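Local coordinates for aspartate aminotransferase, cytoplasmic (Schizosaccharomyces pombe 972h-, PDB 6JPK), which catalyses the pyridoxal 5'-phosphate-dependent transfer of the amino group between L-aspartate and 2-oxoglutarate, giving oxaloacetate and L-glutamate, at residues L71-A84 and S96-G108. The protein carries 1 engineered substitution. Numbering follows the deposited sequence.
Sequences LPIAGLPRFTKAAA and SEDRVASMQSVSG. With PO4 (phosphate ion), chain C.
The F79 side chain and that of Q104 cross at about a right angle, with ring and amide planes 72° apart. Q104 CG approaches the ring obliquely, 3.7 Å from F79 CE2, and A83 CB covers one face of the ring near its rim. The L71 side chain also crosses that of Q104 at about a right angle, with L71 CD1 against Q104 OE1 and NE2. Q104 CG lies trans to the backbone N (chi1 178°) and the chain is extended beyond, reaching the start of helix 77-87. There Q104 OE1 accepts a nearly straight bond from L76 N (2.9 Å), the N-cap residue. Q104 N donates to A74 O at 2.8 Å, with the donor tilted from the carbonyl plane. Q104 thus holds the turn 72-75 with its backbone and the N-cap residue with its side chain. G75, at positive phi, brings its CA to 3.3 Å from Q104 OE1. On the other side of the strand, the bent M103 chain brings SD to 3.6 Å from A74 CB. Further along, T80 CB meets S102 CB, and A84 CB lies near S102 OG and, more loosely, V100 CG1. S102 OG is hydrogen-bonded to H268 ND1. Strand 100-106 is outermost in this chain's mixed sheet, antiparallel to strand 264-270. In this fold-type I aminotransferase, the type I turn bonds to the large-domain edge strand and the following helix covers one sheet face.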
# COMPACT_ATOMS: atom_id res chain seq x y z
N LEU A 71 1.12 -2.83 -12.32
CA LEU A 71 -0.02 -2.07 -12.82
C LEU A 71 0.39 -0.64 -13.14
O LEU A 71 1.40 -0.14 -12.63
CB LEU A 71 -1.13 -2.04 -11.78
CG LEU A 71 -1.72 -3.40 -11.41
CD1 LEU A 71 -2.87 -3.20 -10.43
CD2 LEU A 71 -2.18 -4.14 -12.67
N PRO A 72 -0.41 0.07 -13.97
CA PRO A 72 -0.27 1.53 -14.05
C PRO A 72 -0.35 2.19 -12.68
O PRO A 72 -0.85 1.61 -11.70
CB PRO A 72 -1.45 1.94 -14.95
CG PRO A 72 -1.66 0.77 -15.82
CD PRO A 72 -1.36 -0.45 -14.97
N ILE A 73 0.14 3.41 -12.60
CA ILE A 73 0.25 4.08 -11.31
C ILE A 73 -1.12 4.23 -10.66
O ILE A 73 -1.28 4.06 -9.44
CB ILE A 73 0.97 5.43 -11.47
CG1 ILE A 73 1.12 6.11 -10.12
CG2 ILE A 73 0.21 6.33 -12.43
CD1 ILE A 73 2.32 6.98 -10.11
N ALA A 74 -2.14 4.52 -11.46
CA ALA A 74 -3.50 4.68 -10.96
C ALA A 74 -4.24 3.35 -10.81
O ALA A 74 -5.38 3.34 -10.32
CB ALA A 74 -4.28 5.63 -11.88
N GLY A 75 -3.63 2.25 -11.23
CA GLY A 75 -4.17 0.92 -11.02
C GLY A 75 -4.68 0.29 -12.30
O GLY A 75 -4.50 0.81 -13.41
N LEU A 76 -5.32 -0.86 -12.14
CA LEU A 76 -5.82 -1.66 -13.26
C LEU A 76 -7.03 -0.96 -13.87
O LEU A 76 -8.04 -0.79 -13.17
CB LEU A 76 -6.18 -3.06 -12.76
CG LEU A 76 -6.76 -4.05 -13.76
CD1 LEU A 76 -5.68 -4.51 -14.76
CD2 LEU A 76 -7.37 -5.24 -13.02
N PRO A 77 -6.98 -0.54 -15.13
CA PRO A 77 -8.06 0.31 -15.66
C PRO A 77 -9.44 -0.34 -15.62
O PRO A 77 -10.42 0.35 -15.32
CB PRO A 77 -7.61 0.60 -17.10
CG PRO A 77 -6.11 0.49 -17.03
CD PRO A 77 -5.84 -0.64 -16.07
N ARG A 78 -9.55 -1.64 -15.90
CA ARG A 78 -10.88 -2.23 -15.86
C ARG A 78 -11.38 -2.37 -14.43
O ARG A 78 -12.59 -2.54 -14.23
CB ARG A 78 -10.90 -3.58 -16.57
CG ARG A 78 -9.78 -4.51 -16.20
CD ARG A 78 -9.45 -5.45 -17.37
NE ARG A 78 -8.30 -6.30 -17.07
CZ ARG A 78 -8.36 -7.34 -16.26
NH1 ARG A 78 -9.53 -7.65 -15.69
NH2 ARG A 78 -7.28 -8.07 -16.01
N PHE A 79 -10.49 -2.32 -13.44
CA PHE A 79 -10.95 -2.23 -12.06
C PHE A 79 -11.41 -0.81 -11.72
O PHE A 79 -12.52 -0.63 -11.21
CB PHE A 79 -9.86 -2.67 -11.08
CG PHE A 79 -10.18 -2.30 -9.64
CD1 PHE A 79 -11.12 -3.02 -8.91
CD2 PHE A 79 -9.54 -1.22 -9.02
CE1 PHE A 79 -11.42 -2.68 -7.60
CE2 PHE A 79 -9.82 -0.88 -7.69
CZ PHE A 79 -10.76 -1.61 -6.99
N THR A 80 -10.57 0.20 -11.96
CA THR A 80 -10.95 1.55 -11.53
C THR A 80 -12.23 1.99 -12.24
O THR A 80 -13.08 2.65 -11.63
CB THR A 80 -9.83 2.56 -11.77
OG1 THR A 80 -9.52 2.63 -13.17
CG2 THR A 80 -8.56 2.21 -10.96
N LYS A 81 -12.38 1.62 -13.52
CA LYS A 81 -13.61 2.01 -14.21
C LYS A 81 -14.82 1.29 -13.61
O LYS A 81 -15.85 1.92 -13.35
CB LYS A 81 -13.50 1.73 -15.71
CG LYS A 81 -14.71 2.25 -16.52
CD LYS A 81 -14.60 1.86 -17.99
CE LYS A 81 -15.79 2.35 -18.80
NZ LYS A 81 -15.81 1.72 -20.16
N ALA A 82 -14.72 -0.02 -13.40
CA ALA A 82 -15.84 -0.79 -12.85
C ALA A 82 -16.16 -0.38 -11.41
O ALA A 82 -17.33 -0.39 -11.01
CB ALA A 82 -15.52 -2.29 -12.90
N ALA A 83 -15.14 -0.04 -10.62
CA ALA A 83 -15.38 0.38 -9.25
C ALA A 83 -16.22 1.66 -9.20
O ALA A 83 -17.11 1.80 -8.35
CB ALA A 83 -14.06 0.59 -8.52
N ALA A 84 -15.93 2.60 -10.10
CA ALA A 84 -16.73 3.82 -10.21
C ALA A 84 -18.14 3.52 -10.71
O ALA A 84 -19.11 4.11 -10.24
CB ALA A 84 -16.04 4.81 -11.14
N SER A 96 -19.01 8.46 -18.55
CA SER A 96 -18.90 8.64 -20.00
C SER A 96 -18.48 10.06 -20.36
O SER A 96 -17.82 10.26 -21.39
CB SER A 96 -20.22 8.25 -20.69
OG SER A 96 -21.30 9.07 -20.28
N GLU A 97 -18.81 11.05 -19.53
CA GLU A 97 -18.26 12.38 -19.72
C GLU A 97 -16.82 12.52 -19.22
O GLU A 97 -16.26 13.61 -19.30
CB GLU A 97 -19.13 13.43 -19.02
CG GLU A 97 -20.53 13.58 -19.62
CD GLU A 97 -21.42 14.53 -18.81
OE1 GLU A 97 -20.87 15.40 -18.09
OE2 GLU A 97 -22.66 14.40 -18.89
N ASP A 98 -16.22 11.45 -18.68
CA ASP A 98 -14.82 11.48 -18.23
C ASP A 98 -14.63 12.47 -17.08
O ASP A 98 -13.65 13.21 -17.02
CB ASP A 98 -13.89 11.83 -19.41
CG ASP A 98 -12.42 11.54 -19.11
OD1 ASP A 98 -12.13 10.51 -18.46
OD2 ASP A 98 -11.55 12.34 -19.54
N ARG A 99 -15.58 12.47 -16.14
CA ARG A 99 -15.53 13.39 -15.01
C ARG A 99 -15.04 12.76 -13.70
O ARG A 99 -14.94 13.48 -12.70
CB ARG A 99 -16.91 14.02 -14.79
CG ARG A 99 -17.25 15.15 -15.77
CD ARG A 99 -18.73 15.53 -15.69
NE ARG A 99 -19.12 15.92 -14.34
CZ ARG A 99 -20.36 16.19 -13.97
NH1 ARG A 99 -21.36 16.10 -14.86
NH2 ARG A 99 -20.61 16.55 -12.72
N VAL A 100 -14.74 11.47 -13.67
CA VAL A 100 -14.33 10.82 -12.42
C VAL A 100 -12.85 10.47 -12.52
O VAL A 100 -12.43 9.75 -13.44
CB VAL A 100 -15.17 9.56 -12.12
CG1 VAL A 100 -14.77 8.95 -10.77
CG2 VAL A 100 -16.65 9.90 -12.10
N ALA A 101 -12.05 11.02 -11.60
CA ALA A 101 -10.64 10.63 -11.46
C ALA A 101 -10.59 9.51 -10.43
O ALA A 101 -10.93 9.72 -9.26
CB ALA A 101 -9.79 11.82 -11.02
N SER A 102 -10.19 8.31 -10.86
CA SER A 102 -10.22 7.12 -10.01
C SER A 102 -8.81 6.60 -9.83
O SER A 102 -8.08 6.41 -10.81
CB SER A 102 -11.11 6.03 -10.61
OG SER A 102 -12.45 6.49 -10.77
N MET A 103 -8.42 6.36 -8.58
CA MET A 103 -7.10 5.85 -8.25
C MET A 103 -7.27 4.60 -7.41
O MET A 103 -7.75 4.67 -6.27
CB MET A 103 -6.28 6.90 -7.51
CG MET A 103 -5.98 8.14 -8.34
SD MET A 103 -4.35 7.99 -9.10
CE MET A 103 -3.42 7.57 -7.60
N GLN A 104 -6.88 3.45 -7.96
CA GLN A 104 -6.84 2.23 -7.16
C GLN A 104 -5.91 2.47 -5.98
O GLN A 104 -4.82 3.03 -6.13
CB GLN A 104 -6.37 1.05 -8.00
CG GLN A 104 -6.25 -0.26 -7.23
CD GLN A 104 -5.71 -1.37 -8.10
OE1 GLN A 104 -5.83 -1.35 -9.34
NE2 GLN A 104 -5.10 -2.37 -7.45
N SER A 105 -6.35 2.07 -4.80
CA SER A 105 -5.67 2.38 -3.55
C SER A 105 -5.47 1.11 -2.73
O SER A 105 -6.05 0.05 -3.02
CB SER A 105 -6.48 3.41 -2.73
OG SER A 105 -7.79 2.92 -2.48
N VAL A 106 -4.66 1.23 -1.69
CA VAL A 106 -4.46 0.14 -0.75
C VAL A 106 -5.69 0.13 0.15
O VAL A 106 -5.65 0.61 1.29
CB VAL A 106 -3.16 0.31 0.06
CG1 VAL A 106 -2.92 -0.89 0.97
CG2 VAL A 106 -1.98 0.52 -0.88
N SER A 107 -6.80 -0.39 -0.39
CA SER A 107 -8.10 -0.49 0.26
C SER A 107 -8.65 0.87 0.68
O SER A 107 -8.19 1.92 0.19
CB SER A 107 -8.03 -1.43 1.46
OG SER A 107 -9.25 -2.15 1.63
N GLY A 108 -9.64 0.86 1.58
CA GLY A 108 -10.28 2.11 1.97
C GLY A 108 -9.35 3.06 2.72
O GLY A 108 -9.43 4.28 2.54
P PO4 C . -9.89 -0.94 4.71
O1 PO4 C . -8.63 -0.09 4.76
O2 PO4 C . -10.47 -0.99 3.32
O3 PO4 C . -9.52 -2.33 5.19
O4 PO4 C . -10.96 -0.40 5.62
O HOH W 1 -13.11 5.74 -13.08